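Local coordinates for protein LURP-one-related 15 (Arabidopsis thaliana, PDB 1ZXU), which is of unknown function but might be related to the phospholipid scramblases and tubby-like membrane-tethered transcription factors, at residues V26-D29 with P30-A34; V159-E163 with S164-V168; V189-Y192 with P193-Y197; A198-A201 with S202-V205. All coordinates share one frame; numbering follows the deposited sequence.

Contact 1 (V26-D29 with P30-A34); sequences VVVD and PKYCA
Asp29 meets the start of 30-34 with both its carboxylate and its carbonyl. Its OD1 accepts the backbone N of Lys31 at 2.9 Å, in a nearly straight bond of 174°. The N-H comes to the anti side of the carboxylate, somewhat out of its plane. The carboxylate can reach over Pro30 because CG stands opposite the backbone N (chi1 -169°). Asp29 O takes the N of Tyr32 at 2.9 Å, with the donor above the carbonyl plane. Asp29 thus holds the N-H groups of Lys31 and Tyr32, at and just after the 3-10 segment 30-31.

The charges of Asp29 and Lys31 are near but not in contact. The lysine chain bends at chi3 and brings CE to 3.1 Å from Asp29 OD2, while NZ stays 4.0 Å from that oxygen, beyond a salt bridge. An alanine in place of Asp29 would probably leave the Lys31 N-H without its carboxylate mate and Lys31 NZ without its nearby opposite charge.

Apolar contacts complete the turn. Asp29 CB lies 3.6 Å from Tyr32 CD2, and Val28 CG1 comes near CE2 of the same ring. Val26 CG2 packs on Pro30 CD at 3.8 Å.

The turn lies at the surface, ahead of strand 38-43. Asp196 OD2 accepts the backbone N atoms of Val27, Val28 and Asp29. Tyr32 meets Tyr197 edge-to-face and rests on Ala198 of helix 197-211, while Val28 packs on strands 87-92 and 115-120.

Contact 2 (V159-E163 with S164-V168); sequences VYAGE and SDAIV
Tyr160 and Ile167 run alongside each other, as an antiparallel non-hydrogen-bonded pair on one face of the sheet. Ile167 CG1 comes to 3.6 Å from Tyr160 CE1. Asp165 approaches the other end of the tyrosine. Its OD1 sits 3.6 Å from Tyr160 CB, with the carboxylate turned 78° from the ring, and its carbonyl O meets the ring edge at CD1. The charge of Asp165 is paired with Arg147 in a salt bridge, and Lys149 makes a cation-pi contact with Tyr160. An alanine here instead of Tyr160 would probably leave Ile167 without its flat neighbour and Lys149 without its aromatic partner.

On the opposite face of the sheet, Val159 CG1 packs at 3.6 Å against Val168 CG2. Val168 CG2 lies between its backbone N and carbonyl carbon and there also touches Val159 O. Ala161 CB approaches Val168 CG1. Helix 197-211 packs on the two valines: Val159 touches Leu203 and Val168 touches Ile200.

At the turn, Ser164 OG donates to Glu163 OE2 at 2.8 Å from above the carboxylate plane, and it accepts the N of Ala166 in an ST turn. Val168 N to Val159 O and Ala161 N to Ala166 O, both 2.8 Å, tie the strands together; Asp165 N to Ala161 O is weak. The whole is a beta hairpin joining neighbouring strands of the antiparallel barrel.

Contact 3 (V189-Y192 with P193-Y197); sequences VTVY and PNVDY
Val191, just before a tight turn, packs on Val195 at the turn's end and on Tyr197 beyond it. Its CB carries two methyls. CG1, opposite the backbone N (chi1 174°), lies 3.7 Å from Val195 CB and 3.6 Å from Val195 O. The same methyl comes to 3.9 Å from Tyr197 CB, and CG2 also approaches that carbon at 4.1 Å. The side chains of Val191 and Tyr197 meet at about a right angle. CG2 further packs on Ile200 of helix 197-211.

Between these residues the chain makes a type II beta turn from Tyr192 to Val195. Val195 N donates to Tyr192 O at 3.2 Å, with the donor tilted from the carbonyl plane. Pro193 stands at the second position of the turn, and its CD lies 3.3 Å from Tyr192 CB, near the plane of the tyrosine ring at its edge. Asn194 takes the third position with positive phi (68°), as a type II turn requires.

One backbone bond thus closes the turn, and the Val191 methyls pack against Val195 and Tyr197 beside it. Asp196 is the N-cap of helix 197-211: OD1 accepts the N of Phe199, while OD2 is also bonded to the segment 26-29. A single carboxylate therefore ties the helix start to the N-terminal segment.

Contact 4 (A198-A201 with S202-V205); sequences AFIA and SLVV
Leu203 CD1 lies over one face of the Phe199 ring, one helical turn away. The methyl stands 4.2 Å from the ring centroid and 28° off its normal, a CH-pi contact. Its nearest ring atom is CZ, at 3.7 Å. Phe199 CG is opposite the backbone N (chi1 170°), which places the ring beside Leu203, one turn on. The ring also meets Tyr117 edge-to-face and touches Phe146. Beside this pair the packing is lighter: Ile200 CD1 approaches Leu203 CD1 at 4.4 Å, and Ile200 CG2 is equally far from Val204 CG2.

The polar edge is Ser202. Its OG sits between its own backbone N and carbonyl carbon (chi1 77°) and turns back to Phe199 O. It donates at 2.7 Å, in the carbonyl plane and on a lone pair. Phe199 O also takes Leu203 N at 3.2 Å, so two donors grip this carbonyl. Ser202 OG has a further hydrogen bond with Tyr117 OH, which satisfies the buried hydroxyl.

The remaining i to i+4 backbone bonds run from Ser202, Val204 and Val205 to Ala198, Ile200 and Ala201. All eight residues are buried. A largely apolar central helix enclosed by a closed beta barrel is the hallmark of the Tubby_C fold, as in tubby proteins.

How the contacts relate
Along the chain the contacts follow in series, 1 to 4. Contact 2 joins strands 158-161 and 167-173 of the barrel; the latter neighbours strand 187-191 of contact 3. The centres of contacts 2 and 3 are about 12 Å apart, and Val168 O and Tyr192 N probably hydrogen-bond between them. Contact 3 leads straight into helix 197-211, which carries contact 4, whose centre lies about 1 Å from the centre of the chain. Contact 1 lies about 9 Å from contact 3, centre to centre, and also touches contact 4, where Val27 meets Phe199. Contacts 1 and 2 do not touch. Early turn, late hairpin and final strand thus gather round the first turns of the central helix.

Contact 1 (V26-D29 with P30-A34)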
loop_
_atom_site.group_PDB
_atom_site.type_symbol
_atom_site.label_atom_id
_atom_site.label_comp_id
_atom_site.label_asym_id
_atom_site.label_seq_id
_atom_site.Cartn_x
_atom_site.Cartn_y
_atom_site.Cartn_z
ATOM N N VAL A 26 9.067 -9.274 2.459
ATOM C CA VAL A 26 8.620 -8.741 3.755
ATOM C C VAL A 26 9.090 -7.294 3.876
ATOM O O VAL A 26 10.271 -6.987 3.645
ATOM C CB VAL A 26 9.099 -9.614 4.932
ATOM C CG1 VAL A 26 10.515 -10.120 4.709
ATOM C CG2 VAL A 26 8.982 -8.879 6.281
ATOM N N VAL A 27 8.162 -6.399 4.227
ATOM C CA VAL A 27 8.471 -4.973 4.264
ATOM C C VAL A 27 7.956 -4.361 5.582
ATOM O O VAL A 27 8.709 -3.664 6.305
ATOM C CB VAL A 27 7.884 -4.217 3.051
ATOM C CG1 VAL A 27 8.133 -2.759 3.204
ATOM C CG2 VAL A 27 8.577 -4.673 1.749
ATOM N N VAL A 28 6.716 -4.670 5.893
ATOM C CA VAL A 28 6.063 -4.109 7.076
ATOM C C VAL A 28 6.228 -5.065 8.241
ATOM O O VAL A 28 6.718 -4.665 9.336
ATOM C CB VAL A 28 4.539 -3.774 6.793
ATOM C CG1 VAL A 28 3.767 -3.444 8.131
ATOM C CG2 VAL A 28 4.401 -2.664 5.738
ATOM N N ASP A 29 5.854 -6.314 7.997
ATOM C CA ASP A 29 5.855 -7.377 9.030
ATOM C C ASP A 29 5.663 -8.728 8.345
ATOM O O ASP A 29 4.749 -8.900 7.531
ATOM C CB ASP A 29 4.709 -7.142 10.030
ATOM C CG ASP A 29 4.797 -8.065 11.314
ATOM O OD1 ASP A 29 5.003 -9.296 11.217
ATOM O OD2 ASP A 29 4.590 -7.529 12.432
ATOM N N PRO A 30 6.482 -9.731 8.719
ATOM C CA PRO A 30 6.271 -11.059 8.118
ATOM C C PRO A 30 4.876 -11.665 8.319
ATOM O O PRO A 30 4.487 -12.534 7.556
ATOM C CB PRO A 30 7.362 -11.943 8.799
ATOM C CG PRO A 30 7.743 -11.205 10.025
ATOM C CD PRO A 30 7.611 -9.717 9.673
ATOM N N LYS A 31 4.101 -11.209 9.300
ATOM C CA LYS A 31 2.748 -11.716 9.475
ATOM C C LYS A 31 1.785 -11.350 8.325
ATOM O O LYS A 31 0.701 -11.932 8.201
ATOM C CB LYS A 31 2.160 -11.309 10.831
ATOM C CG LYS A 31 1.635 -9.889 10.893
ATOM C CD LYS A 31 0.933 -9.590 12.172
ATOM C CE LYS A 31 1.656 -8.493 12.930
ATOM N NZ LYS A 31 1.098 -8.280 14.308
ATOM N N TYR A 32 2.214 -10.405 7.479
ATOM C CA TYR A 32 1.400 -10.011 6.337
ATOM C C TYR A 32 1.843 -10.729 5.071
ATOM O O TYR A 32 1.544 -10.306 3.979
ATOM C CB TYR A 32 1.486 -8.489 6.173
ATOM C CG TYR A 32 0.854 -7.766 7.318
ATOM C CD1 TYR A 32 -0.499 -7.851 7.563
ATOM C CD2 TYR A 32 1.629 -7.028 8.168
ATOM C CE1 TYR A 32 -1.052 -7.204 8.658
ATOM C CE2 TYR A 32 1.095 -6.385 9.256
ATOM C CZ TYR A 32 -0.228 -6.471 9.481
ATOM O OH TYR A 32 -0.705 -5.798 10.583
ATOM N N CYS A 33 2.522 -11.862 5.210
ATOM C CA CYS A 33 3.003 -12.610 4.036
ATOM C C CYS A 33 2.337 -13.974 4.028
ATOM O O CYS A 33 2.752 -14.854 4.769
ATOM C CB CYS A 33 4.530 -12.752 4.080
ATOM S SG CYS A 33 5.451 -11.197 4.017
ATOM N N ALA A 34 1.269 -14.125 3.248
ATOM C CA ALA A 34 0.492 -15.384 3.141
ATOM C C ALA A 34 1.042 -16.320 2.056
ATOM O O ALA A 34 1.628 -15.868 1.082
ATOM C CB ALA A 34 -0.971 -15.063 2.857
#

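Contact 2 (V159-E163 with S164-V168)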
loop_
_atom_site.group_PDB
_atom_site.type_symbol
_atom_site.label_atom_id
_atom_site.label_comp_id
_atom_site.label_asym_id
_atom_site.label_seq_id
_atom_site.Cartn_x
_atom_site.Cartn_y
_atom_site.Cartn_z
ATOM N N VAL A 159 3.025 -3.967 -9.554
ATOM C CA VAL A 159 4.133 -3.664 -8.659
ATOM C C VAL A 159 5.231 -4.717 -8.913
ATOM O O VAL A 159 4.948 -5.934 -8.871
ATOM C CB VAL A 159 3.709 -3.776 -7.167
ATOM C CG1 VAL A 159 4.802 -3.249 -6.249
ATOM C CG2 VAL A 159 2.423 -2.934 -6.886
ATOM N N TYR A 160 6.470 -4.211 -9.092
ATOM C CA TYR A 160 7.642 -5.071 -9.334
ATOM C C TYR A 160 8.656 -4.934 -8.234
ATOM O O TYR A 160 8.802 -3.821 -7.662
ATOM C CB TYR A 160 8.336 -4.604 -10.598
ATOM C CG TYR A 160 7.496 -4.687 -11.820
ATOM C CD1 TYR A 160 7.504 -5.841 -12.603
ATOM C CD2 TYR A 160 6.707 -3.620 -12.200
ATOM C CE1 TYR A 160 6.729 -5.924 -13.767
ATOM C CE2 TYR A 160 5.919 -3.687 -13.360
ATOM C CZ TYR A 160 5.935 -4.846 -14.116
ATOM O OH TYR A 160 5.173 -4.883 -15.255
ATOM N N ALA A 161 9.377 -6.034 -7.950
ATOM C CA ALA A 161 10.548 -6.021 -7.071
ATOM C C ALA A 161 11.687 -5.440 -7.903
ATOM O O ALA A 161 11.838 -5.751 -9.094
ATOM C CB ALA A 161 10.904 -7.460 -6.602
ATOM N N GLY A 162 12.451 -4.536 -7.310
ATOM C CA GLY A 162 13.447 -3.769 -8.060
ATOM C C GLY A 162 14.560 -4.666 -8.621
ATOM O O GLY A 162 14.917 -4.551 -9.799
ATOM N N GLU A 163 15.099 -5.551 -7.785
ATOM C CA GLU A 163 16.389 -6.219 -8.074
ATOM C C GLU A 163 16.274 -7.496 -8.900
ATOM O O GLU A 163 17.269 -8.215 -9.085
ATOM C CB GLU A 163 17.143 -6.527 -6.758
ATOM C CG GLU A 163 16.589 -7.721 -5.926
ATOM C CD GLU A 163 15.058 -7.763 -5.890
ATOM O OE1 GLU A 163 14.444 -6.718 -5.566
ATOM O OE2 GLU A 163 14.475 -8.828 -6.202
ATOM N N SER A 164 15.062 -7.789 -9.357
ATOM C CA SER A 164 14.771 -9.016 -10.104
ATOM C C SER A 164 13.708 -8.712 -11.132
ATOM O O SER A 164 13.503 -9.478 -12.095
ATOM C CB SER A 164 14.270 -10.115 -9.167
ATOM O OG SER A 164 13.072 -9.715 -8.500
ATOM N N ASP A 165 13.040 -7.586 -10.917
ATOM C CA ASP A 165 11.869 -7.188 -11.675
ATOM C C ASP A 165 10.754 -8.255 -11.648
ATOM O O ASP A 165 10.002 -8.367 -12.616
ATOM C CB ASP A 165 12.206 -6.803 -13.124
ATOM C CG ASP A 165 12.086 -5.316 -13.351
ATOM O OD1 ASP A 165 10.990 -4.771 -13.084
ATOM O OD2 ASP A 165 13.084 -4.686 -13.787
ATOM N N ALA A 166 10.643 -8.977 -10.537
ATOM C CA ALA A 166 9.593 -9.998 -10.349
ATOM C C ALA A 166 8.302 -9.217 -10.035
ATOM O O ALA A 166 8.364 -8.261 -9.279
ATOM C CB ALA A 166 9.932 -10.879 -9.184
ATOM N N ILE A 167 7.190 -9.633 -10.592
ATOM C CA ILE A 167 5.859 -9.006 -10.217
ATOM C C ILE A 167 5.489 -9.504 -8.822
ATOM O O ILE A 167 5.475 -10.702 -8.556
ATOM C CB ILE A 167 4.765 -9.437 -11.174
ATOM C CG1 ILE A 167 5.005 -8.797 -12.534
ATOM C CG2 ILE A 167 3.347 -8.996 -10.699
ATOM C CD1 ILE A 167 4.168 -9.462 -13.613
ATOM N N VAL A 168 5.178 -8.548 -7.921
ATOM C CA VAL A 168 4.716 -8.892 -6.580
ATOM C C VAL A 168 3.208 -8.646 -6.370
ATOM O O VAL A 168 2.638 -9.200 -5.444
ATOM C CB VAL A 168 5.537 -8.193 -5.457
ATOM C CG1 VAL A 168 7.041 -8.638 -5.540
ATOM C CG2 VAL A 168 5.441 -6.732 -5.567
#

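Contact 3 (V189-Y192 with P193-Y197)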
loop_
_atom_site.group_PDB
_atom_site.type_symbol
_atom_site.label_atom_id
_atom_site.label_comp_id
_atom_site.label_asym_id
_atom_site.label_seq_id
_atom_site.Cartn_x
_atom_site.Cartn_y
_atom_site.Cartn_z
ATOM N N VAL A 189 -6.774 -6.179 -6.482
ATOM C CA VAL A 189 -5.332 -6.269 -6.631
ATOM C C VAL A 189 -4.923 -7.662 -6.101
ATOM O O VAL A 189 -5.170 -7.981 -4.967
ATOM C CB VAL A 189 -4.587 -5.199 -5.824
ATOM C CG1 VAL A 189 -3.064 -5.384 -5.924
ATOM C CG2 VAL A 189 -4.895 -3.807 -6.344
ATOM N N THR A 190 -4.301 -8.465 -6.958
ATOM C CA THR A 190 -3.717 -9.766 -6.517
ATOM C C THR A 190 -2.375 -9.532 -5.892
ATOM O O THR A 190 -1.484 -8.927 -6.520
ATOM C CB THR A 190 -3.573 -10.748 -7.686
ATOM O OG1 THR A 190 -4.863 -10.943 -8.287
ATOM C CG2 THR A 190 -2.974 -12.085 -7.163
ATOM N N VAL A 191 -2.221 -9.978 -4.644
ATOM C CA VAL A 191 -0.897 -9.973 -4.004
ATOM C C VAL A 191 -0.373 -11.410 -4.086
ATOM O O VAL A 191 -1.050 -12.381 -3.643
ATOM C CB VAL A 191 -1.057 -9.618 -2.524
ATOM C CG1 VAL A 191 0.259 -9.729 -1.775
ATOM C CG2 VAL A 191 -1.714 -8.216 -2.426
ATOM N N TYR A 192 0.812 -11.562 -4.631
ATOM C CA TYR A 192 1.277 -12.943 -4.869
ATOM C C TYR A 192 1.800 -13.573 -3.588
ATOM O O TYR A 192 2.049 -12.898 -2.585
ATOM C CB TYR A 192 2.296 -12.926 -6.028
ATOM C CG TYR A 192 1.529 -12.678 -7.325
ATOM C CD1 TYR A 192 0.746 -13.726 -7.898
ATOM C CD2 TYR A 192 1.506 -11.429 -7.936
ATOM C CE1 TYR A 192 0.022 -13.518 -9.052
ATOM C CE2 TYR A 192 0.775 -11.223 -9.144
ATOM C CZ TYR A 192 0.038 -12.276 -9.670
ATOM O OH TYR A 192 -0.685 -12.064 -10.815
ATOM N N PRO A 193 2.010 -14.907 -3.599
ATOM C CA PRO A 193 2.408 -15.562 -2.367
ATOM C C PRO A 193 3.674 -15.009 -1.760
ATOM O O PRO A 193 4.660 -14.678 -2.448
ATOM C CB PRO A 193 2.605 -17.039 -2.828
ATOM C CG PRO A 193 1.673 -17.184 -3.969
ATOM C CD PRO A 193 1.876 -15.872 -4.708
ATOM N N ASN A 194 3.661 -14.864 -0.423
ATOM C CA ASN A 194 4.801 -14.379 0.358
ATOM C C ASN A 194 5.193 -12.915 0.167
ATOM O O ASN A 194 6.250 -12.476 0.569
ATOM C CB ASN A 194 6.054 -15.298 0.154
ATOM C CG ASN A 194 5.770 -16.725 0.540
ATOM O OD1 ASN A 194 5.974 -17.642 -0.247
ATOM N ND2 ASN A 194 5.261 -16.915 1.743
ATOM N N VAL A 195 4.328 -12.171 -0.517
ATOM C CA VAL A 195 4.516 -10.740 -0.621
ATOM C C VAL A 195 3.705 -10.086 0.525
ATOM O O VAL A 195 2.585 -10.494 0.823
ATOM C CB VAL A 195 3.936 -10.286 -1.970
ATOM C CG1 VAL A 195 3.883 -8.735 -2.102
ATOM C CG2 VAL A 195 4.783 -10.866 -3.127
ATOM N N ASP A 196 4.270 -9.033 1.085
ATOM C CA ASP A 196 3.665 -8.367 2.250
ATOM C C ASP A 196 2.419 -7.613 1.814
ATOM O O ASP A 196 2.512 -6.634 1.064
ATOM C CB ASP A 196 4.736 -7.440 2.802
ATOM C CG ASP A 196 4.337 -6.773 4.104
ATOM O OD1 ASP A 196 3.171 -6.361 4.219
ATOM O OD2 ASP A 196 5.213 -6.634 4.977
ATOM N N TYR A 197 1.247 -8.085 2.239
ATOM C CA TYR A 197 0.023 -7.447 1.704
ATOM C C TYR A 197 -0.282 -6.098 2.398
ATOM O O TYR A 197 -1.088 -5.292 1.887
ATOM C CB TYR A 197 -1.184 -8.428 1.660
ATOM C CG TYR A 197 -1.821 -8.804 3.005
ATOM C CD1 TYR A 197 -2.670 -7.901 3.682
ATOM C CD2 TYR A 197 -1.596 -10.094 3.539
ATOM C CE1 TYR A 197 -3.298 -8.270 4.887
ATOM C CE2 TYR A 197 -2.220 -10.459 4.741
ATOM C CZ TYR A 197 -3.047 -9.523 5.399
ATOM O OH TYR A 197 -3.675 -9.853 6.609
#

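Contact 4 (A198-A201 with S202-V205)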
loop_
_atom_site.group_PDB
_atom_site.type_symbol
_atom_site.label_atom_id
_atom_site.label_comp_id
_atom_site.label_asym_id
_atom_site.label_seq_id
_atom_site.Cartn_x
_atom_site.Cartn_y
_atom_site.Cartn_z
ATOM N N ALA A 198 0.345 -5.848 3.549
ATOM C CA ALA A 198 0.183 -4.502 4.164
ATOM C C ALA A 198 0.992 -3.515 3.341
ATOM O O ALA A 198 0.567 -2.402 3.049
ATOM C CB ALA A 198 0.614 -4.468 5.626
ATOM N N PHE A 199 2.161 -3.960 2.923
ATOM C CA PHE A 199 2.962 -3.107 2.026
ATOM C C PHE A 199 2.162 -2.796 0.730
ATOM O O PHE A 199 1.999 -1.637 0.345
ATOM C CB PHE A 199 4.247 -3.881 1.708
ATOM C CG PHE A 199 5.062 -3.250 0.601
ATOM C CD1 PHE A 199 5.448 -1.889 0.666
ATOM C CD2 PHE A 199 5.378 -3.999 -0.543
ATOM C CE1 PHE A 199 6.190 -1.292 -0.349
ATOM C CE2 PHE A 199 6.151 -3.431 -1.537
ATOM C CZ PHE A 199 6.538 -2.063 -1.488
ATOM N N ILE A 200 1.624 -3.815 0.069
ATOM C CA ILE A 200 0.848 -3.545 -1.131
ATOM C C ILE A 200 -0.403 -2.637 -0.881
ATOM O O ILE A 200 -0.682 -1.710 -1.651
ATOM C CB ILE A 200 0.442 -4.850 -1.827
ATOM C CG1 ILE A 200 1.703 -5.700 -2.117
ATOM C CG2 ILE A 200 -0.413 -4.464 -3.067
ATOM C CD1 ILE A 200 2.726 -5.019 -3.047
ATOM N N ALA A 201 -1.077 -2.855 0.247
ATOM C CA ALA A 201 -2.250 -2.047 0.606
ATOM C C ALA A 201 -1.771 -0.603 0.774
ATOM O O ALA A 201 -2.456 0.286 0.310
ATOM C CB ALA A 201 -2.852 -2.525 1.944
ATOM N N SER A 202 -0.582 -0.367 1.352
ATOM C CA SER A 202 -0.174 1.029 1.446
ATOM C C SER A 202 0.060 1.696 0.088
ATOM O O SER A 202 -0.197 2.908 -0.104
ATOM C CB SER A 202 1.076 1.160 2.352
ATOM O OG SER A 202 2.225 0.756 1.621
ATOM N N LEU A 203 0.541 0.903 -0.893
ATOM C CA LEU A 203 0.732 1.431 -2.225
ATOM C C LEU A 203 -0.600 1.784 -2.880
ATOM O O LEU A 203 -0.692 2.745 -3.619
ATOM C CB LEU A 203 1.552 0.431 -3.098
ATOM C CG LEU A 203 2.972 0.204 -2.573
ATOM C CD1 LEU A 203 3.703 -0.778 -3.566
ATOM C CD2 LEU A 203 3.783 1.497 -2.539
ATOM N N VAL A 204 -1.611 0.919 -2.682
ATOM C CA VAL A 204 -2.951 1.162 -3.190
ATOM C C VAL A 204 -3.503 2.472 -2.636
ATOM O O VAL A 204 -4.071 3.288 -3.389
ATOM C CB VAL A 204 -3.867 -0.003 -2.840
ATOM C CG1 VAL A 204 -5.388 0.367 -3.142
ATOM C CG2 VAL A 204 -3.385 -1.270 -3.623
ATOM N N VAL A 205 -3.245 2.700 -1.359
ATOM C CA VAL A 205 -3.623 3.958 -0.706
ATOM C C VAL A 205 -2.952 5.174 -1.373
ATOM O O VAL A 205 -3.607 6.168 -1.671
ATOM C CB VAL A 205 -3.372 3.918 0.803
ATOM C CG1 VAL A 205 -3.640 5.310 1.426
ATOM C CG2 VAL A 205 -4.288 2.813 1.447
#